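Local coordinates for protein cytochrome P450 268A2 Cyp268A2 (Mycobacterium marinum, PDB 6BLD) that carries a haem in the mainly helical cytochrome P450 fold and holds (3E,5E)-6,10-dimethylundeca-3,5,9-trien-2-one in a pocket beside it, at residues Ala158-Ile163 and Asp176-Ala181; His182-Leu187 and Gly261-Arg266; Tyr211-Ala216 and Phe253-Ala258. One frame throughout, in Å; residues are numbered along the deposited sequence.

Overall arrangement
Two helices tie the three contacts together: 177-186 serves interactions 1 and 2, and 247-278, the long central helix of a P450, serves interactions 2 and 3. Interaction 1 is partly buried, with an isoleucine packed inside and a lysine and two glutamates toward the edge. Interaction 2 lies deepest, about 9 Å from the centre of the chain; its chemistry is buried carboxylates and an arginine, and its segments also touch haem and DXJ. Interaction 3 is buried too but apolar, centred on a phenylalanine. In sequence it is nested within the loop closed by interaction 2. Leu187 meets both Leu212 and Val255, bringing interactions 2 and 3 into direct touch.

Interaction 1: residues Ala158-Ile163 and Asp176-Ala181; sequences AKELPI and DRERVA
Ile163 pushes its longer branch into the backbone of helix 177-186. With CG1 anti to the backbone N (chi1 -175°), that branch leads straight across the gap: CG1 comes within 3.2 Å of Arg177 O and lies 3.7 Å from Ala181 CB. A bend at chi2 (62°) then keeps the end methyl close to the same carbonyl, and CD1 also reaches Val180 CG1 at 4.0 Å. The carbonyl it presses on is already engaged, since Arg177 O accepts the helical bond from Ala181 N. In P450 terms this is an early part of helix E, 160-170, lying against the first turn of helix F, 177-186, two helices that follow each other in the chain. Toward the edge the contact turns polar. Lys159 starts with CG between its backbone N and carbonyl carbon and runs on extended, crossing the Glu178 side chain at about a right angle. Its NZ makes a hydrogen-bonded salt bridge of 3.0 Å to Glu178 OE1, approaching on the anti side of the carboxylate and 32° out of its plane. A water accepts from Lys159 NZ and donates to Glu178 O, at 2.6 Å, so the ammonium is linked to both the side chain and the backbone of that residue; Glu155 is a further salt-bridge partner of the lysine. Glu160 and Glu178 both bend at chi2, which brings Glu160 OE2 to 2.8 Å from Glu178 OE2. Such closeness of two acids would tend to favour a proton on one of them, although the lysine probably offsets part of the repulsion.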
loop_
_atom_site.group_PDB
_atom_site.type_symbol
_atom_site.label_atom_id
_atom_site.label_comp_id
_atom_site.label_asym_id
_atom_site.label_seq_id
_atom_site.Cartn_x
_atom_site.Cartn_y
_atom_site.Cartn_z
ATOM N N ALA A 158 -12.499 8.126 4.616
ATOM C CA ALA A 158 -11.500 7.189 4.103
ATOM C C ALA A 158 -10.250 7.157 4.975
ATOM O O ALA A 158 -9.651 6.094 5.173
ATOM C CB ALA A 158 -11.137 7.548 2.663
ATOM N N LYS A 159 -9.840 8.307 5.505
ATOM C CA LYS A 159 -8.638 8.374 6.323
ATOM C C LYS A 159 -8.894 8.091 7.798
ATOM O O LYS A 159 -7.934 7.885 8.547
ATOM C CB LYS A 159 -7.980 9.753 6.181
ATOM C CG LYS A 159 -8.730 10.867 6.891
ATOM C CD LYS A 159 -7.796 11.983 7.333
ATOM C CE LYS A 159 -8.484 12.902 8.332
ATOM N NZ LYS A 159 -7.688 14.128 8.615
ATOM N N GLU A 160 -10.158 8.056 8.228
ATOM C CA GLU A 160 -10.456 8.007 9.657
ATOM C C GLU A 160 -10.332 6.595 10.221
ATOM O O GLU A 160 -9.721 6.396 11.277
ATOM C CB GLU A 160 -11.855 8.568 9.918
ATOM C CG GLU A 160 -11.872 10.058 10.213
ATOM C CD GLU A 160 -10.758 10.479 11.155
ATOM O OE1 GLU A 160 -10.675 9.930 12.275
ATOM O OE2 GLU A 160 -9.962 11.361 10.773
ATOM N N LEU A 161 -10.913 5.605 9.546
ATOM C CA LEU A 161 -10.892 4.242 10.071
ATOM C C LEU A 161 -9.482 3.655 10.123
ATOM O O LEU A 161 -9.138 3.005 11.119
ATOM C CB LEU A 161 -11.813 3.328 9.257
ATOM C CG LEU A 161 -11.963 1.923 9.849
ATOM C CD1 LEU A 161 -12.483 2.002 11.276
ATOM C CD2 LEU A 161 -12.865 1.052 8.994
ATOM N N PRO A 162 -8.640 3.833 9.093
ATOM C CA PRO A 162 -7.270 3.301 9.202
ATOM C C PRO A 162 -6.484 3.861 10.377
ATOM O O PRO A 162 -5.814 3.093 11.077
ATOM C CB PRO A 162 -6.641 3.689 7.856
ATOM C CG PRO A 162 -7.782 3.741 6.924
ATOM C CD PRO A 162 -8.912 4.318 7.726
ATOM N N ILE A 163 -6.545 5.171 10.623
ATOM C CA ILE A 163 -5.732 5.746 11.690
ATOM C C ILE A 163 -6.283 5.354 13.057
ATOM O O ILE A 163 -5.521 5.118 14.002
ATOM C CB ILE A 163 -5.617 7.275 11.531
ATOM C CG1 ILE A 163 -4.655 7.848 12.574
ATOM C CG2 ILE A 163 -6.976 7.949 11.633
ATOM C CD1 ILE A 163 -3.235 7.329 12.454
ATOM N N ASP A 176 -1.863 12.970 18.768
ATOM C CA ASP A 176 -0.953 12.710 17.661
ATOM C C ASP A 176 -1.582 11.892 16.543
ATOM O O ASP A 176 -0.909 11.621 15.543
ATOM C CB ASP A 176 0.301 11.988 18.166
ATOM C CG ASP A 176 1.086 12.811 19.160
ATOM O OD1 ASP A 176 1.531 13.920 18.794
ATOM O OD2 ASP A 176 1.255 12.350 20.307
ATOM N N ARG A 177 -2.849 11.498 16.676
ATOM C CA ARG A 177 -3.426 10.544 15.733
ATOM C C ARG A 177 -3.616 11.164 14.353
ATOM O O ARG A 177 -3.223 10.574 13.341
ATOM C CB ARG A 177 -4.749 10.006 16.281
ATOM C CG ARG A 177 -4.562 8.944 17.353
ATOM C CD ARG A 177 -5.881 8.515 17.972
ATOM N NE ARG A 177 -5.681 7.538 19.039
ATOM C CZ ARG A 177 -6.323 6.376 19.122
ATOM N NH1 ARG A 177 -7.212 6.038 18.197
ATOM N NH2 ARG A 177 -6.073 5.549 20.128
ATOM N N GLU A 178 -4.213 12.357 14.289
ATOM C CA GLU A 178 -4.457 12.977 12.989
ATOM C C GLU A 178 -3.160 13.415 12.317
ATOM O O GLU A 178 -3.063 13.384 11.085
ATOM C CB GLU A 178 -5.408 14.165 13.135
ATOM C CG GLU A 178 -6.833 13.782 13.519
ATOM C CD GLU A 178 -7.471 12.811 12.538
ATOM O OE1 GLU A 178 -7.168 12.889 11.327
ATOM O OE2 GLU A 178 -8.278 11.968 12.979
ATOM N N ARG A 179 -2.157 13.821 13.100
ATOM C CA ARG A 179 -0.884 14.220 12.511
ATOM C C ARG A 179 -0.106 13.019 11.988
ATOM O O ARG A 179 0.601 13.133 10.980
ATOM C CB ARG A 179 -0.047 14.992 13.529
ATOM C CG ARG A 179 -0.709 16.258 14.044
ATOM C CD ARG A 179 0.061 16.844 15.216
ATOM N NE ARG A 179 1.396 17.287 14.826
ATOM C CZ ARG A 179 2.268 17.847 15.659
ATOM N NH1 ARG A 179 1.947 18.033 16.932
ATOM N NH2 ARG A 179 3.461 18.222 15.218
ATOM N N VAL A 180 -0.215 11.867 12.654
ATOM C CA VAL A 180 0.451 10.665 12.160
ATOM C C VAL A 180 -0.163 10.224 10.836
ATOM O O VAL A 180 0.552 9.850 9.899
ATOM C CB VAL A 180 0.394 9.549 13.219
ATOM C CG1 VAL A 180 0.667 8.192 12.583
ATOM C CG2 VAL A 180 1.390 9.827 14.334
ATOM N N ALA A 181 -1.494 10.272 10.734
ATOM C CA ALA A 181 -2.152 9.928 9.477
ATOM C C ALA A 181 -1.754 10.891 8.366
ATOM O O ALA A 181 -1.564 10.480 7.215
ATOM C CB ALA A 181 -3.669 9.922 9.663
HETATM O O HOH W 1 -4.813 13.656 9.137
#

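Interaction 2: residues His182-Leu187 and Gly261-Arg266; sequences HAADAL and GNDTTR. With HEM (protoporphyrin IX containing Fe), chain B; DXJ ((3E,5E)-6,10-dimethylundeca-3,5,9-trien-2-one), chain C.
Asp185 lays its carboxylate flat over the guanidinium of Arg266. The two planes are 6° apart, and Asp185 OD1 sits over the centre of the arginine group, 3.7 Å from Arg266 CZ. No N-H points at that oxygen, so the long ion pair, 3.9 Å between Asp185 OD1 and Arg266 NH1, rests on charge alone. CG of Asp185 is anti to the backbone N (chi1 179°), which carries the acid toward the extended arginine; its OD2 has a salt bridge to Arg413. Nearly a turn before Arg266, Asp263 turns its carboxylate to the backbone of helix 177-186: its OD2 lies 2.8 Å from Ala184 O. Ala184 fills the space alongside, with CB 3.8 Å from Asp263 OD1 and 4.2 Å from Asn262 CB. Residues 260-264 fit the (Ala/Gly)-Gly-X-(Asp/Glu)-Thr signature of the long central P450 helix. Thr264, next after Asp263, faces the bound groups, its CG2 3.9 Å from DXJ C04, while Leu187 CB comes within 3.9 Å of DXJ O14 at the other end of that ligand. The short helical segments 182-186 and 261-266 cross at -75°, their axes 8.8 Å apart at closest approach. Helix 160-170 packs on Asn262 through Pro162 and Ile163, Asn208 of helix 201-225 covers Ala183 and Ala186, and strand 411-418 supplies Arg413.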
loop_
_atom_site.group_PDB
_atom_site.type_symbol
_atom_site.label_atom_id
_atom_site.label_comp_id
_atom_site.label_asym_id
_atom_site.label_seq_id
_atom_site.Cartn_x
_atom_site.Cartn_y
_atom_site.Cartn_z
ATOM N N HIS A 182 -1.619 12.178 8.691
ATOM C CA HIS A 182 -1.189 13.152 7.694
ATOM C C HIS A 182 0.266 12.928 7.298
ATOM O O HIS A 182 0.618 13.037 6.118
ATOM C CB HIS A 182 -1.391 14.570 8.226
ATOM C CG HIS A 182 -0.772 15.632 7.372
ATOM N ND1 HIS A 182 0.502 16.112 7.588
ATOM C CD2 HIS A 182 -1.253 16.309 6.303
ATOM C CE1 HIS A 182 0.780 17.039 6.689
ATOM N NE2 HIS A 182 -0.267 17.177 5.897
ATOM N N ALA A 183 1.124 12.611 8.272
ATOM C CA ALA A 183 2.533 12.379 7.972
ATOM C C ALA A 183 2.725 11.088 7.184
ATOM O O ALA A 183 3.597 11.013 6.309
ATOM C CB ALA A 183 3.349 12.347 9.265
ATOM N N ALA A 184 1.926 10.061 7.483
ATOM C CA ALA A 184 2.009 8.820 6.720
ATOM C C ALA A 184 1.588 9.037 5.272
ATOM O O ALA A 184 2.212 8.500 4.349
ATOM C CB ALA A 184 1.148 7.740 7.374
ATOM N N ASP A 185 0.532 9.826 5.055
ATOM C CA ASP A 185 0.086 10.126 3.699
ATOM C C ASP A 185 1.104 10.972 2.943
ATOM O O ASP A 185 1.211 10.861 1.715
ATOM C CB ASP A 185 -1.271 10.832 3.749
ATOM C CG ASP A 185 -1.789 11.204 2.374
ATOM O OD1 ASP A 185 -2.213 10.296 1.631
ATOM O OD2 ASP A 185 -1.777 12.408 2.042
ATOM N N ALA A 186 1.862 11.815 3.652
ATOM C CA ALA A 186 2.866 12.649 2.999
ATOM C C ALA A 186 3.997 11.825 2.396
ATOM O O ALA A 186 4.535 12.191 1.345
ATOM C CB ALA A 186 3.439 13.653 4.000
ATOM N N LEU A 187 4.369 10.716 3.040
ATOM C CA LEU A 187 5.550 9.963 2.635
ATOM C C LEU A 187 5.367 9.218 1.321
ATOM O O LEU A 187 6.343 8.666 0.804
ATOM C CB LEU A 187 5.940 8.979 3.740
ATOM C CG LEU A 187 6.362 9.652 5.047
ATOM C CD1 LEU A 187 6.833 8.631 6.070
ATOM C CD2 LEU A 187 7.442 10.689 4.782
ATOM N N GLY A 261 -0.091 0.872 7.154
ATOM C CA GLY A 261 -1.356 0.700 7.845
ATOM C C GLY A 261 -2.389 1.765 7.548
ATOM O O GLY A 261 -3.585 1.519 7.735
ATOM N N ASN A 262 -1.960 2.940 7.087
ATOM C CA ASN A 262 -2.865 4.054 6.825
ATOM C C ASN A 262 -3.154 4.232 5.339
ATOM O O ASN A 262 -4.317 4.236 4.927
ATOM C CB ASN A 262 -2.283 5.354 7.395
ATOM C CG ASN A 262 -2.595 5.537 8.860
ATOM O OD1 ASN A 262 -3.722 5.863 9.228
ATOM N ND2 ASN A 262 -1.594 5.331 9.710
ATOM N N ASP A 263 -2.104 4.376 4.528
ATOM C CA ASP A 263 -2.277 4.826 3.149
ATOM C C ASP A 263 -3.026 3.800 2.306
ATOM O O ASP A 263 -3.902 4.166 1.515
ATOM C CB ASP A 263 -0.916 5.134 2.526
ATOM C CG ASP A 263 -0.160 6.215 3.277
ATOM O OD1 ASP A 263 -0.708 6.764 4.258
ATOM O OD2 ASP A 263 0.985 6.517 2.880
ATOM N N THR A 264 -2.695 2.517 2.456
ATOM C CA THR A 264 -3.276 1.494 1.590
ATOM C C THR A 264 -4.780 1.367 1.807
ATOM O O THR A 264 -5.563 1.430 0.851
ATOM C CB THR A 264 -2.588 0.152 1.833
ATOM O OG1 THR A 264 -2.685 -0.186 3.222
ATOM C CG2 THR A 264 -1.124 0.226 1.435
ATOM N N THR A 265 -5.202 1.177 3.059
ATOM C CA THR A 265 -6.626 1.031 3.346
ATOM C C THR A 265 -7.389 2.307 3.014
ATOM O O THR A 265 -8.514 2.251 2.502
ATOM C CB THR A 265 -6.828 0.654 4.814
ATOM O OG1 THR A 265 -5.975 -0.447 5.142
ATOM C CG2 THR A 265 -8.279 0.264 5.079
ATOM N N ARG A 266 -6.789 3.466 3.295
ATOM C CA ARG A 266 -7.453 4.734 3.016
ATOM C C ARG A 266 -7.759 4.885 1.530
ATOM O O ARG A 266 -8.848 5.337 1.156
ATOM C CB ARG A 266 -6.586 5.890 3.519
ATOM C CG ARG A 266 -6.760 7.210 2.792
ATOM C CD ARG A 266 -5.737 8.215 3.306
ATOM N NE ARG A 266 -5.905 9.544 2.728
ATOM C CZ ARG A 266 -5.479 10.664 3.305
ATOM N NH1 ARG A 266 -4.862 10.615 4.479
ATOM N NH2 ARG A 266 -5.671 11.834 2.711
HETATM C CHA HEM B . 3.448 -5.453 3.062
HETATM C CHB HEM B . 1.324 -3.604 7.017
HETATM C CHC HEM B . -2.794 -2.983 4.517
HETATM C CHD HEM B . -0.360 -4.012 0.433
HETATM C C1A HEM B . 3.235 -5.018 4.354
HETATM C C2A HEM B . 4.196 -5.043 5.439
HETATM C C3A HEM B . 3.611 -4.537 6.527
HETATM C C4A HEM B . 2.256 -4.164 6.175
HETATM C CMA HEM B . 4.264 -4.375 7.917
HETATM C CAA HEM B . 5.641 -5.578 5.351
HETATM C CBA HEM B . 5.609 -7.095 5.514
HETATM C CGA HEM B . 6.974 -7.674 5.249
HETATM O O1A HEM B . 7.224 -8.835 5.666
HETATM O O2A HEM B . 7.815 -6.974 4.627
HETATM C C1B HEM B . 0.009 -3.335 6.708
HETATM C C2B HEM B . -1.018 -2.951 7.649
HETATM C C3B HEM B . -2.160 -2.779 6.986
HETATM C C4B HEM B . -1.904 -3.044 5.574
HETATM C CMB HEM B . -0.836 -2.774 9.173
HETATM C CAB HEM B . -3.473 -2.361 7.687
HETATM C CBB HEM B . -4.645 -2.297 7.056
HETATM C C1C HEM B . -2.497 -3.215 3.186
HETATM C C2C HEM B . -3.430 -3.169 2.076
HETATM C C3C HEM B . -2.745 -3.446 0.949
HETATM C C4C HEM B . -1.368 -3.690 1.315
HETATM C CMC HEM B . -4.932 -2.830 2.232
HETATM C CAC HEM B . -3.226 -3.547 -0.517
HETATM C CBC HEM B . -4.512 -3.569 -0.878
HETATM C C1D HEM B . 0.878 -4.510 0.775
HETATM C C2D HEM B . 1.892 -4.989 -0.139
HETATM C C3D HEM B . 2.947 -5.386 0.582
HETATM C C4D HEM B . 2.635 -5.175 1.985
HETATM C CMD HEM B . 1.762 -5.024 -1.678
HETATM C CAD HEM B . 4.263 -5.976 0.027
HETATM C CBD HEM B . 4.042 -7.443 -0.331
HETATM C CGD HEM B . 5.287 -8.045 -0.930
HETATM O O1D HEM B . 5.243 -9.238 -1.327
HETATM O O2D HEM B . 6.323 -7.336 -1.015
HETATM N NA HEM B . 2.061 -4.473 4.841
HETATM N NB HEM B . -0.567 -3.382 5.451
HETATM N NC HEM B . -1.251 -3.537 2.683
HETATM N ND HEM B . 1.364 -4.639 2.060
HETATM FE FE HEM B . 0.325 -4.233 3.779
HETATM C C10 DXJ C . 8.135 5.193 2.733
HETATM C C13 DXJ C . 9.592 8.464 1.376
HETATM C C01 DXJ C . 3.067 -1.638 1.714
HETATM C C02 DXJ C . 3.534 -0.201 1.928
HETATM C C03 DXJ C . 4.638 0.031 2.608
HETATM C C04 DXJ C . 2.722 0.958 1.350
HETATM C C05 DXJ C . 5.130 1.460 2.835
HETATM C C06 DXJ C . 6.616 1.617 2.523
HETATM C C07 DXJ C . 7.204 2.924 3.053
HETATM C C08 DXJ C . 7.543 3.883 2.214
HETATM C C09 DXJ C . 7.405 3.112 4.554
HETATM C C11 DXJ C . 8.693 6.032 1.884
HETATM C C12 DXJ C . 9.294 7.347 2.374
HETATM O O14 DXJ C . 9.530 7.501 3.525
#

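Interaction 3: residues Tyr211-Ala216 and Phe253-Ala258; sequences YLHQVA and FFVLLA
Phe254 stretches from helix 247-278 into the side of helix 201-225, and its whole length is in use. Its CB lies 3.8 Å from Ala216 CB, and CG is equally close to that methyl. From there the ring leads on along the other helix, because CG stands anti to the backbone N (chi1 -177°). CD2 comes within 3.4 Å of Leu212 O, meeting it obliquely; that carbonyl already takes the helical bond from Ala216 N. CE2 stays close to the same carbonyl and is 4.0 Å from Leu212 CD2, the two side chains crossing at about a right angle. At the tip, CZ touches Val215 CG1 at 3.8 Å. The backbone of Ala216 lies over one face of the ring, while Leu212, a turn earlier, and Val215, the residue before Ala216, meet its far end. Val255 extends the apolar surface: its CG2, anti to the carbonyl carbon, reaches Leu212 CB at 4.0 Å and comes still nearer to the His213 ring, 3.5 Å from His213 CD2. NE2, next to CD2 in the ring and almost as close to that methyl, is hydrogen-bonded to Ala98 O. Ala258 CB points toward the other helix and just meets the Leu212 CD2 methyl. This is helix G lying across the long central helix of a P450, at 113° and with the local axes 9.4 Å apart. Around it, helix 177-186 packs on Leu212 through Val180 and Ala183, helix 160-170 reaches Phe254 with Val170, and helix 231-237 covers Phe253 and Leu257 by way of Leu231.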
loop_
_atom_site.group_PDB
_atom_site.type_symbol
_atom_site.label_atom_id
_atom_site.label_comp_id
_atom_site.label_asym_id
_atom_site.label_seq_id
_atom_site.Cartn_x
_atom_site.Cartn_y
_atom_site.Cartn_z
ATOM N N TYR A 211 8.715 13.900 12.339
ATOM C CA TYR A 211 7.620 13.884 13.304
ATOM C C TYR A 211 7.269 12.460 13.717
ATOM O O TYR A 211 7.068 12.184 14.905
ATOM C CB TYR A 211 6.391 14.588 12.732
ATOM C CG TYR A 211 5.145 14.351 13.555
ATOM C CD1 TYR A 211 4.962 14.997 14.770
ATOM C CD2 TYR A 211 4.164 13.464 13.130
ATOM C CE1 TYR A 211 3.834 14.777 15.535
ATOM C CE2 TYR A 211 3.029 13.237 13.889
ATOM C CZ TYR A 211 2.871 13.898 15.090
ATOM O OH TYR A 211 1.748 13.681 15.851
ATOM N N LEU A 212 7.186 11.543 12.748
ATOM C CA LEU A 212 6.879 10.154 13.072
ATOM C C LEU A 212 7.946 9.538 13.970
ATOM O O LEU A 212 7.628 8.719 14.840
ATOM C CB LEU A 212 6.721 9.338 11.789
ATOM C CG LEU A 212 5.491 9.677 10.941
ATOM C CD1 LEU A 212 5.527 8.938 9.613
ATOM C CD2 LEU A 212 4.214 9.360 11.703
ATOM N N HIS A 213 9.210 9.923 13.782
ATOM C CA HIS A 213 10.262 9.448 14.675
ATOM C C HIS A 213 10.152 10.080 16.057
ATOM O O HIS A 213 10.577 9.476 17.048
ATOM C CB HIS A 213 11.638 9.724 14.066
ATOM C CG HIS A 213 12.029 8.747 13.001
ATOM N ND1 HIS A 213 13.250 8.108 12.987
ATOM C CD2 HIS A 213 11.356 8.296 11.916
ATOM C CE1 HIS A 213 13.312 7.305 11.938
ATOM N NE2 HIS A 213 12.177 7.401 11.272
ATOM N N GLN A 214 9.592 11.288 16.143
ATOM C CA GLN A 214 9.353 11.901 17.446
ATOM C C GLN A 214 8.283 11.141 18.219
ATOM O O GLN A 214 8.445 10.871 19.416
ATOM C CB GLN A 214 8.945 13.364 17.273
ATOM C CG GLN A 214 10.107 14.309 17.049
ATOM C CD GLN A 214 11.143 14.221 18.150
ATOM O OE1 GLN A 214 10.832 14.392 19.328
ATOM N NE2 GLN A 214 12.382 13.950 17.770
ATOM N N VAL A 215 7.183 10.790 17.550
ATOM C CA VAL A 215 6.134 10.006 18.192
ATOM C C VAL A 215 6.655 8.623 18.559
ATOM O O VAL A 215 6.302 8.068 19.606
ATOM C CB VAL A 215 4.898 9.920 17.276
ATOM C CG1 VAL A 215 3.780 9.140 17.954
ATOM C CG2 VAL A 215 4.424 11.315 16.886
ATOM N N ALA A 216 7.507 8.047 17.706
ATOM C CA ALA A 216 8.060 6.727 17.988
ATOM C C ALA A 216 8.969 6.756 19.211
ATOM O O ALA A 216 8.912 5.852 20.053
ATOM C CB ALA A 216 8.816 6.201 16.768
ATOM N N PHE A 253 10.349 0.975 11.999
ATOM C CA PHE A 253 9.164 0.129 11.901
ATOM C C PHE A 253 7.893 0.930 12.157
ATOM O O PHE A 253 6.848 0.653 11.556
ATOM C CB PHE A 253 9.253 -1.045 12.874
ATOM C CG PHE A 253 7.956 -1.787 13.029
ATOM C CD1 PHE A 253 7.527 -2.667 12.050
ATOM C CD2 PHE A 253 7.151 -1.579 14.135
ATOM C CE1 PHE A 253 6.329 -3.342 12.179
ATOM C CE2 PHE A 253 5.953 -2.250 14.271
ATOM C CZ PHE A 253 5.540 -3.132 13.292
ATOM N N PHE A 254 7.960 1.916 13.056
ATOM C CA PHE A 254 6.802 2.770 13.300
ATOM C C PHE A 254 6.392 3.508 12.033
ATOM O O PHE A 254 5.198 3.645 11.743
ATOM C CB PHE A 254 7.104 3.759 14.427
ATOM C CG PHE A 254 5.935 4.626 14.799
ATOM C CD1 PHE A 254 4.934 4.145 15.628
ATOM C CD2 PHE A 254 5.836 5.921 14.318
ATOM C CE1 PHE A 254 3.855 4.943 15.971
ATOM C CE2 PHE A 254 4.760 6.723 14.657
ATOM C CZ PHE A 254 3.769 6.232 15.485
ATOM N N VAL A 255 7.372 3.987 11.262
ATOM C CA VAL A 255 7.074 4.621 9.983
ATOM C C VAL A 255 6.484 3.606 9.015
ATOM O O VAL A 255 5.457 3.857 8.376
ATOM C CB VAL A 255 8.337 5.281 9.402
ATOM C CG1 VAL A 255 8.038 5.879 8.031
ATOM C CG2 VAL A 255 8.865 6.344 10.355
ATOM N N LEU A 256 7.127 2.446 8.889
ATOM C CA LEU A 256 6.593 1.392 8.031
ATOM C C LEU A 256 5.159 1.044 8.414
ATOM O O LEU A 256 4.278 0.961 7.547
ATOM C CB LEU A 256 7.489 0.157 8.121
ATOM C CG LEU A 256 6.965 -1.129 7.481
ATOM C CD1 LEU A 256 6.646 -0.933 6.002
ATOM C CD2 LEU A 256 7.926 -2.293 7.695
ATOM N N LEU A 257 4.901 0.878 9.716
ATOM C CA LEU A 257 3.561 0.520 10.170
ATOM C C LEU A 257 2.571 1.651 9.924
ATOM O O LEU A 257 1.427 1.403 9.524
ATOM C CB LEU A 257 3.592 0.148 11.649
ATOM C CG LEU A 257 2.313 -0.371 12.308
ATOM C CD1 LEU A 257 1.739 -1.518 11.501
ATOM C CD2 LEU A 257 2.646 -0.817 13.719
ATOM N N ALA A 258 2.992 2.900 10.147
ATOM C CA ALA A 258 2.101 4.037 9.938
ATOM C C ALA A 258 1.750 4.212 8.465
ATOM O O ALA A 258 0.594 4.487 8.123
ATOM C CB ALA A 258 2.741 5.311 10.491
#